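Local structure of lectin (Trichosanthes anguina, 4HR6) at residues Y30-A33 against S38-F41; N59-D64 against L105-I110; N65-L70 against L146-S151. The protein probably binds carbohydrates as a seed lectin, being a three-chain, nontoxic homologue of the type II ribosome-inactivating proteins. All blocks are in the same frame, centred on the assembly; numbering follows the deposited sequence.

Interaction 1. Residues Y30-A33 against S38-F41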
loop_
_atom_site.group_PDB
_atom_site.type_symbol
_atom_site.label_atom_id
_atom_site.label_comp_id
_atom_site.label_asym_id
_atom_site.label_seq_id
_atom_site.Cartn_x
_atom_site.Cartn_y
_atom_site.Cartn_z
ATOM N N TYR B 30 14.232 -1.072 -27.231
ATOM C CA TYR B 30 14.382 0.379 -27.342
ATOM C C TYR B 30 15.064 0.764 -28.640
ATOM O O TYR B 30 15.706 -0.067 -29.282
ATOM C CB TYR B 30 15.177 0.968 -26.159
ATOM C CG TYR B 30 16.688 0.921 -26.295
ATOM C CD1 TYR B 30 17.414 2.042 -26.721
ATOM C CD2 TYR B 30 17.386 -0.219 -25.987
ATOM C CE1 TYR B 30 18.796 2.007 -26.827
ATOM C CE2 TYR B 30 18.758 -0.275 -26.103
ATOM C CZ TYR B 30 19.453 0.843 -26.517
ATOM O OH TYR B 30 20.805 0.772 -26.617
ATOM N N GLN B 31 14.954 2.048 -28.964
ATOM C CA GLN B 31 15.626 2.643 -30.104
ATOM C C GLN B 31 16.231 4.002 -29.714
ATOM O O GLN B 31 15.544 4.839 -29.132
ATOM C CB GLN B 31 14.633 2.877 -31.245
ATOM C CG GLN B 31 15.333 3.075 -32.588
ATOM C CD GLN B 31 14.471 3.746 -33.645
ATOM O OE1 GLN B 31 13.304 4.036 -33.426
ATOM N NE2 GLN B 31 15.062 4.000 -34.804
ATOM N N PRO B 32 17.522 4.219 -30.014
ATOM C CA PRO B 32 18.033 5.590 -29.924
ATOM C C PRO B 32 17.425 6.451 -31.026
ATOM O O PRO B 32 17.365 6.002 -32.155
ATOM C CB PRO B 32 19.545 5.431 -30.154
ATOM C CG PRO B 32 19.831 3.972 -30.122
ATOM C CD PRO B 32 18.555 3.257 -30.411
ATOM N N ALA B 33 16.982 7.658 -30.702
ATOM C CA ALA B 33 16.454 8.603 -31.710
ATOM C C ALA B 33 17.479 8.912 -32.807
ATOM O O ALA B 33 18.672 9.115 -32.528
ATOM C CB ALA B 33 16.000 9.892 -31.054
ATOM N N SER B 38 17.754 -0.938 -33.593
ATOM C CA SER B 38 16.913 -1.113 -32.443
ATOM C C SER B 38 17.430 -2.341 -31.698
ATOM O O SER B 38 18.172 -3.168 -32.249
ATOM C CB SER B 38 15.448 -1.264 -32.868
ATOM O OG SER B 38 15.250 -2.438 -33.650
ATOM N N TYR B 39 17.075 -2.451 -30.425
ATOM C CA TYR B 39 17.616 -3.517 -29.592
ATOM C C TYR B 39 16.495 -4.160 -28.818
ATOM O O TYR B 39 15.676 -3.475 -28.215
ATOM C CB TYR B 39 18.697 -2.974 -28.667
ATOM C CG TYR B 39 19.793 -2.278 -29.415
ATOM C CD1 TYR B 39 19.671 -0.950 -29.753
ATOM C CD2 TYR B 39 20.922 -2.967 -29.828
ATOM C CE1 TYR B 39 20.649 -0.306 -30.473
ATOM C CE2 TYR B 39 21.910 -2.331 -30.557
ATOM C CZ TYR B 39 21.763 -0.991 -30.869
ATOM O OH TYR B 39 22.725 -0.317 -31.593
ATOM N N PHE B 40 16.447 -5.487 -28.881
ATOM C CA PHE B 40 15.349 -6.266 -28.342
ATOM C C PHE B 40 15.934 -7.202 -27.321
ATOM O O PHE B 40 17.012 -7.760 -27.548
ATOM C CB PHE B 40 14.673 -7.088 -29.442
ATOM C CG PHE B 40 13.717 -6.304 -30.282
ATOM C CD1 PHE B 40 14.175 -5.404 -31.220
ATOM C CD2 PHE B 40 12.347 -6.472 -30.139
ATOM C CE1 PHE B 40 13.280 -4.685 -32.003
ATOM C CE2 PHE B 40 11.450 -5.748 -30.903
ATOM C CZ PHE B 40 11.918 -4.852 -31.845
ATOM N N PHE B 41 15.235 -7.370 -26.199
ATOM C CA PHE B 41 15.617 -8.398 -25.241
ATOM C C PHE B 41 15.413 -9.764 -25.864
ATOM O O PHE B 41 14.532 -9.957 -26.689
ATOM C CB PHE B 41 14.805 -8.279 -23.943
ATOM C CG PHE B 41 15.254 -7.149 -23.056
ATOM C CD1 PHE B 41 14.652 -5.910 -23.132
ATOM C CD2 PHE B 41 16.308 -7.320 -22.178
ATOM C CE1 PHE B 41 15.071 -4.858 -22.339
ATOM C CE2 PHE B 41 16.737 -6.269 -21.375
ATOM C CZ PHE B 41 16.115 -5.036 -21.455
#
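Tyr30 and Tyr39 face each other as an antiparallel, hydrogen-bonded pair where strands 26-32 and 37-40 lie side by side, a buried contact in the mixed five-stranded sheet of this ribosome-inactivating-protein-like chain. Two backbone bonds join them: Tyr30 N donates to Tyr39 O and Tyr39 N to Tyr30 O, each at 3.0 Å. Ser38 CA, 3.5 Å from Tyr30 O, adds a minor CA-H...O contact to the oxygen that already accepts from Tyr39 N. The two strands form a beta hairpin and, being directly paired, the two tyrosines project from the same face. Their rings are nearly parallel, with planes 23° apart, but slide past each other and hardly overlap. Tyr30 CZ touches Tyr39 CD1 at 3.7 Å, and Tyr30 CE2 lies 3.7 Å from Tyr39 CB. Tyr30 CG sits between its backbone N and carbonyl carbon (chi1 84°), which swings the ring toward Tyr39. Tyrosine suits this place because its ring packs as a hydrocarbon while OH bonds to Leu95 O of helix 85-96. Pro32 CD reaches the edge of the Tyr39 ring near its plane, 4.1 Å from Tyr39 CE1. On the other face of the sheet Gln31 CG lies 4.3 Å from Ser38 CB, while Ser38 OG is satisfied by Thr56 OG1.

Interaction 2. Residues N59-D64 against L105-I110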
loop_
_atom_site.group_PDB
_atom_site.type_symbol
_atom_site.label_atom_id
_atom_site.label_comp_id
_atom_site.label_asym_id
_atom_site.label_seq_id
_atom_site.Cartn_x
_atom_site.Cartn_y
_atom_site.Cartn_z
ATOM N N ASN B 59 18.354 -5.648 -33.558
ATOM C CA ASN B 59 19.358 -6.459 -32.879
ATOM C C ASN B 59 18.748 -7.126 -31.666
ATOM O O ASN B 59 17.882 -6.555 -31.006
ATOM C CB ASN B 59 20.524 -5.579 -32.459
ATOM C CG ASN B 59 21.133 -4.868 -33.629
ATOM O OD1 ASN B 59 21.911 -5.462 -34.364
ATOM N ND2 ASN B 59 20.772 -3.600 -33.828
ATOM N N VAL B 60 19.217 -8.321 -31.371
ATOM C CA VAL B 60 18.758 -9.085 -30.231
ATOM C C VAL B 60 19.863 -9.114 -29.170
ATOM O O VAL B 60 20.967 -9.558 -29.435
ATOM C CB VAL B 60 18.407 -10.524 -30.646
ATOM C CG1 VAL B 60 17.869 -11.317 -29.467
ATOM C CG2 VAL B 60 17.382 -10.497 -31.765
ATOM N N LEU B 61 19.550 -8.658 -27.964
ATOM C CA LEU B 61 20.530 -8.635 -26.878
ATOM C C LEU B 61 20.761 -10.045 -26.371
ATOM O O LEU B 61 19.925 -10.919 -26.552
ATOM C CB LEU B 61 20.049 -7.701 -25.751
ATOM C CG LEU B 61 19.835 -6.277 -26.264
ATOM C CD1 LEU B 61 19.028 -5.417 -25.316
ATOM C CD2 LEU B 61 21.163 -5.604 -26.594
ATOM N N ASN B 62 21.907 -10.270 -25.750
ATOM C CA ASN B 62 22.252 -11.583 -25.232
ATOM C C ASN B 62 21.932 -11.721 -23.745
ATOM O O ASN B 62 22.618 -12.419 -23.023
ATOM C CB ASN B 62 23.721 -11.918 -25.519
ATOM C CG ASN B 62 24.687 -10.930 -24.890
ATOM O OD1 ASN B 62 24.377 -9.740 -24.722
ATOM N ND2 ASN B 62 25.881 -11.412 -24.559
ATOM N N PHE B 63 20.867 -11.052 -23.309
ATOM C CA PHE B 63 20.292 -11.254 -21.981
ATOM C C PHE B 63 18.816 -10.898 -22.063
ATOM O O PHE B 63 18.370 -10.272 -23.040
ATOM C CB PHE B 63 20.979 -10.383 -20.914
ATOM C CG PHE B 63 21.197 -8.964 -21.333
ATOM C CD1 PHE B 63 20.227 -8.022 -21.157
ATOM C CD2 PHE B 63 22.384 -8.590 -21.934
ATOM C CE1 PHE B 63 20.435 -6.713 -21.553
ATOM C CE2 PHE B 63 22.602 -7.298 -22.343
ATOM C CZ PHE B 63 21.628 -6.352 -22.154
ATOM N N ASP B 64 18.060 -11.306 -21.051
ATOM C CA ASP B 64 16.630 -11.079 -21.054
ATOM C C ASP B 64 16.243 -10.027 -20.009
ATOM O O ASP B 64 17.109 -9.452 -19.330
ATOM C CB ASP B 64 15.842 -12.400 -20.981
ATOM C CG ASP B 64 15.960 -13.111 -19.678
ATOM O OD1 ASP B 64 15.924 -12.462 -18.614
ATOM O OD2 ASP B 64 16.023 -14.353 -19.713
ATOM N N LEU B 105 23.712 -2.736 -16.810
ATOM C CA LEU B 105 23.692 -1.801 -15.693
ATOM C C LEU B 105 22.714 -0.665 -15.945
ATOM O O LEU B 105 21.905 -0.327 -15.072
ATOM C CB LEU B 105 25.090 -1.224 -15.485
ATOM C CG LEU B 105 25.224 -0.311 -14.266
ATOM C CD1 LEU B 105 25.499 -1.173 -13.046
ATOM C CD2 LEU B 105 26.324 0.734 -14.469
ATOM N N SER B 106 22.780 -0.088 -17.140
ATOM C CA SER B 106 21.928 1.047 -17.484
ATOM C C SER B 106 20.454 0.649 -17.489
ATOM O O SER B 106 19.626 1.409 -17.005
ATOM C CB SER B 106 22.363 1.681 -18.803
ATOM O OG SER B 106 23.750 2.005 -18.770
ATOM N N PHE B 107 20.139 -0.557 -17.981
ATOM C CA PHE B 107 18.766 -1.057 -17.912
ATOM C C PHE B 107 18.266 -1.201 -16.457
ATOM O O PHE B 107 17.151 -0.831 -16.134
ATOM C CB PHE B 107 18.613 -2.392 -18.659
ATOM C CG PHE B 107 18.300 -2.234 -20.125
ATOM C CD1 PHE B 107 19.099 -2.823 -21.088
ATOM C CD2 PHE B 107 17.201 -1.500 -20.536
ATOM C CE1 PHE B 107 18.800 -2.681 -22.443
ATOM C CE2 PHE B 107 16.902 -1.347 -21.888
ATOM C CZ PHE B 107 17.701 -1.938 -22.834
ATOM N N LEU B 108 19.102 -1.734 -15.588
ATOM C CA LEU B 108 18.759 -1.854 -14.165
ATOM C C LEU B 108 18.360 -0.506 -13.528
ATOM O O LEU B 108 17.360 -0.406 -12.801
ATOM C CB LEU B 108 19.929 -2.470 -13.427
ATOM C CG LEU B 108 19.890 -3.918 -12.931
ATOM C CD1 LEU B 108 18.730 -4.733 -13.429
ATOM C CD2 LEU B 108 21.223 -4.617 -13.199
ATOM N N VAL B 109 19.105 0.540 -13.852
ATOM C CA VAL B 109 18.771 1.872 -13.380
ATOM C C VAL B 109 17.422 2.341 -13.916
ATOM O O VAL B 109 16.537 2.775 -13.162
ATOM C CB VAL B 109 19.873 2.878 -13.767
ATOM C CG1 VAL B 109 19.469 4.282 -13.383
ATOM C CG2 VAL B 109 21.200 2.513 -13.098
ATOM N N ILE B 110 17.264 2.250 -15.235
ATOM C CA ILE B 110 16.109 2.804 -15.909
ATOM C C ILE B 110 14.836 2.049 -15.523
ATOM O O ILE B 110 13.820 2.658 -15.219
ATOM C CB ILE B 110 16.314 2.798 -17.436
ATOM C CG1 ILE B 110 17.323 3.870 -17.827
ATOM C CG2 ILE B 110 14.999 3.054 -18.152
ATOM C CD1 ILE B 110 18.017 3.606 -19.136
#
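Phe107 of helix 103-119 meets Leu61 and Phe63, two residues of the segment that follows strand 57-60, in a small, wholly apolar contact. Each side chain leaves its backbone toward the other segment and all three are buried, which is why leucine and phenylalanine suit these places: each fills interior volume without bringing in a polar group that would need a partner.

The aliphatic part is the touch of Leu61 CD1 on Phe107 CE1 at 4.0 Å. The two side chains approach from opposite directions, and a single terminal methyl of the leucine makes the contact.

The aromatic part joins Phe63 and Phe107, whose side chains pass at a slant. Phe107 CD1 comes to the edge of the Phe63 ring, near its plane, and lies 4.1 Å from Phe63 CE1. Phe107 thus uses adjacent ring atoms, CD1 for Phe63 and CE1 for Leu61. Within the segment 59-64, Leu61 CB stands 4.1 Å above one face of the Phe63 ring, offset toward the rim, so the leucine also packs against its aromatic neighbour.

The contact packs the strand-to-helix connection after 57-60, at the edge of the sheet, on helix 103-119. Backbone bonds from Leu61 to Phe40 of strand 37-40 and from Phe63 to Leu42 hold that connection beside the neighbouring strand, and Phe107 also meets the ring of Phe41. Leu70 of helix 67-74 packs on both Phe63 and Phe107, while Leu95 of helix 85-96 packs on Phe107.

Interaction 3. Residues N65-L70 against L146-S151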
loop_
_atom_site.group_PDB
_atom_site.type_symbol
_atom_site.label_atom_id
_atom_site.label_comp_id
_atom_site.label_asym_id
_atom_site.label_seq_id
_atom_site.Cartn_x
_atom_site.Cartn_y
_atom_site.Cartn_z
ATOM N N ASN B 65 14.961 -9.712 -19.951
ATOM C CA ASN B 65 14.507 -8.602 -19.148
ATOM C C ASN B 65 14.192 -8.974 -17.707
ATOM O O ASN B 65 13.597 -8.198 -17.001
ATOM C CB ASN B 65 13.319 -7.902 -19.817
ATOM C CG ASN B 65 12.162 -8.823 -20.089
ATOM O OD1 ASN B 65 11.996 -9.829 -19.437
ATOM N ND2 ASN B 65 11.331 -8.452 -21.043
ATOM N N THR B 66 14.543 -10.172 -17.273
ATOM C CA THR B 66 14.352 -10.515 -15.866
ATOM C C THR B 66 15.487 -9.850 -15.084
ATOM O O THR B 66 16.598 -9.646 -15.610
ATOM C CB THR B 66 14.433 -12.015 -15.605
ATOM O OG1 THR B 66 15.739 -12.482 -15.967
ATOM C CG2 THR B 66 13.361 -12.781 -16.394
ATOM N N PHE B 67 15.222 -9.529 -13.827
ATOM C CA PHE B 67 16.263 -8.935 -12.978
ATOM C C PHE B 67 17.472 -9.846 -12.817
ATOM O O PHE B 67 18.612 -9.378 -12.840
ATOM C CB PHE B 67 15.715 -8.571 -11.615
ATOM C CG PHE B 67 14.774 -7.416 -11.635
ATOM C CD1 PHE B 67 13.475 -7.560 -11.186
ATOM C CD2 PHE B 67 15.192 -6.171 -12.090
ATOM C CE1 PHE B 67 12.598 -6.487 -11.212
ATOM C CE2 PHE B 67 14.322 -5.093 -12.108
ATOM C CZ PHE B 67 13.024 -5.260 -11.678
ATOM N N LYS B 68 17.243 -11.133 -12.643
ATOM C CA LYS B 68 18.349 -12.069 -12.515
ATOM C C LYS B 68 19.263 -12.008 -13.733
ATOM O O LYS B 68 20.488 -11.971 -13.603
ATOM C CB LYS B 68 17.847 -13.501 -12.354
ATOM C CG LYS B 68 17.556 -13.912 -10.931
ATOM C CD LYS B 68 17.265 -15.408 -10.847
ATOM C CE LYS B 68 17.011 -15.849 -9.406
ATOM N NZ LYS B 68 15.777 -15.241 -8.828
ATOM N N SER B 69 18.670 -12.007 -14.924
ATOM C CA SER B 69 19.483 -12.019 -16.137
ATOM C C SER B 69 20.267 -10.713 -16.233
ATOM O O SER B 69 21.458 -10.694 -16.583
ATOM C CB SER B 69 18.629 -12.230 -17.397
ATOM O OG SER B 69 19.456 -12.283 -18.560
ATOM N N LEU B 70 19.593 -9.619 -15.952
ATOM C CA LEU B 70 20.252 -8.316 -15.971
ATOM C C LEU B 70 21.393 -8.231 -14.974
ATOM O O LEU B 70 22.451 -7.688 -15.293
ATOM C CB LEU B 70 19.250 -7.202 -15.703
ATOM C CG LEU B 70 18.361 -6.928 -16.917
ATOM C CD1 LEU B 70 17.180 -6.083 -16.524
ATOM C CD2 LEU B 70 19.167 -6.237 -18.007
ATOM N N LEU B 146 9.700 -5.594 -2.738
ATOM C CA LEU B 146 8.550 -5.145 -3.501
ATOM C C LEU B 146 8.702 -5.540 -4.973
ATOM O O LEU B 146 7.777 -6.079 -5.568
ATOM C CB LEU B 146 8.391 -3.635 -3.398
ATOM C CG LEU B 146 8.028 -3.055 -2.032
ATOM C CD1 LEU B 146 8.081 -1.527 -2.097
ATOM C CD2 LEU B 146 6.655 -3.520 -1.601
ATOM N N GLU B 147 9.875 -5.286 -5.549
ATOM C CA GLU B 147 10.115 -5.607 -6.962
ATOM C C GLU B 147 9.918 -7.099 -7.235
ATOM O O GLU B 147 9.213 -7.484 -8.165
ATOM C CB GLU B 147 11.521 -5.180 -7.378
ATOM C CG GLU B 147 11.710 -3.662 -7.437
ATOM C CD GLU B 147 13.153 -3.254 -7.678
ATOM O OE1 GLU B 147 14.011 -4.132 -7.846
ATOM O OE2 GLU B 147 13.451 -2.052 -7.686
ATOM N N ASP B 148 10.531 -7.922 -6.401
ATOM C CA ASP B 148 10.494 -9.358 -6.571
ATOM C C ASP B 148 9.109 -9.983 -6.314
ATOM O O ASP B 148 8.829 -11.070 -6.817
ATOM C CB ASP B 148 11.539 -10.019 -5.667
ATOM C CG ASP B 148 12.972 -9.745 -6.114
ATOM O OD1 ASP B 148 13.205 -9.268 -7.243
ATOM O OD2 ASP B 148 13.876 -10.018 -5.316
ATOM N N ASN B 149 8.250 -9.319 -5.543
ATOM C CA ASN B 149 6.924 -9.885 -5.198
ATOM C C ASN B 149 5.727 -9.266 -5.887
ATOM O O ASN B 149 4.597 -9.625 -5.578
ATOM C CB ASN B 149 6.710 -9.804 -3.687
ATOM C CG ASN B 149 7.513 -10.840 -2.940
ATOM O OD1 ASN B 149 7.240 -12.018 -3.039
ATOM N ND2 ASN B 149 8.514 -10.412 -2.223
ATOM N N TRP B 150 5.948 -8.338 -6.821
ATOM C CA TRP B 150 4.830 -7.618 -7.451
ATOM C C TRP B 150 3.799 -8.526 -8.108
ATOM O O TRP B 150 2.590 -8.291 -8.009
ATOM C CB TRP B 150 5.368 -6.656 -8.502
ATOM C CG TRP B 150 4.332 -5.941 -9.240
ATOM C CD1 TRP B 150 3.480 -5.013 -8.745
ATOM C CD2 TRP B 150 4.044 -6.045 -10.642
ATOM N NE1 TRP B 150 2.666 -4.530 -9.747
ATOM C CE2 TRP B 150 2.983 -5.156 -10.918
ATOM C CE3 TRP B 150 4.568 -6.818 -11.686
ATOM C CZ2 TRP B 150 2.435 -5.005 -12.193
ATOM C CZ3 TRP B 150 4.027 -6.670 -12.958
ATOM C CH2 TRP B 150 2.977 -5.759 -13.204
ATOM N N SER B 151 4.283 -9.536 -8.822
ATOM C CA SER B 151 3.401 -10.486 -9.476
ATOM C C SER B 151 2.540 -11.229 -8.473
ATOM O O SER B 151 1.340 -11.346 -8.638
ATOM C CB SER B 151 4.212 -11.506 -10.282
ATOM O OG SER B 151 3.315 -12.383 -10.929
#
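Glu147 OE1 and Asp148 OD1 both form salt bridges to Arg78 NH1, and these same two oxygens are the ones that the ring of Phe67 meets. Glu147 OE1 stands 4.1 Å above one face of that ring, offset toward the rim, with Phe67 CZ its nearest atom. Ring and carboxylate planes are only 18° apart, although the side chains as a whole cross at about a right angle. Glu147 is extended beyond CG (chi2 173°), which carries its carboxylate out over the ring. Asp148 OD1 approaches obliquely, 4.3 Å from Phe67 CD1. Glu147 OE2 accepts from Gln112 NE2, so Arg78 and Gln112 hold the buried carboxylate in place; the ring merely packs at van der Waals distance, with Glu147 CB, 4.2 Å from Phe67 CE1, as its apolar neighbour. Thr66 is the N-cap of helix 67-74, OG1 accepting from Ser69 N at 3.1 Å. Glu116 and Trp150 probably correspond to active-site positions of ribosome-inactivating proteins, although this homologue is nontoxic. The contact brings the start of helix 67-74 against the middle of helix 141-159, with Glu116 of helix 103-119 touching both Phe67 and Glu147, and with Ile123 of helix 121-132 also lying against Glu147.

How the interactions relate
The three contacts run from the sheet into the helices, all within the part of the chain that resembles ribosome-inactivating proteins. Interaction 1 uses strand 37-40 and interaction 2 its neighbour 57-60, centres about 10 Å apart: Phe40 N lies 2.8 Å from Asn59 O and Phe40 O 2.7 Å from Leu61 N, probable hydrogen bonds. Tyr30 CD2 packs 3.6 Å from Phe107 CZ. The chain then leads into interaction 3, about 13 Å from interaction 2 between centres, where Asp64 N and Ser69 OG are 3.0 Å apart, a probable hydrogen bond. Phe41 of interaction 1 also reaches Asn65 and Leu70. Interaction 3 lies nearest the probable active-site region, since Phe67 and Glu147 touch Glu116.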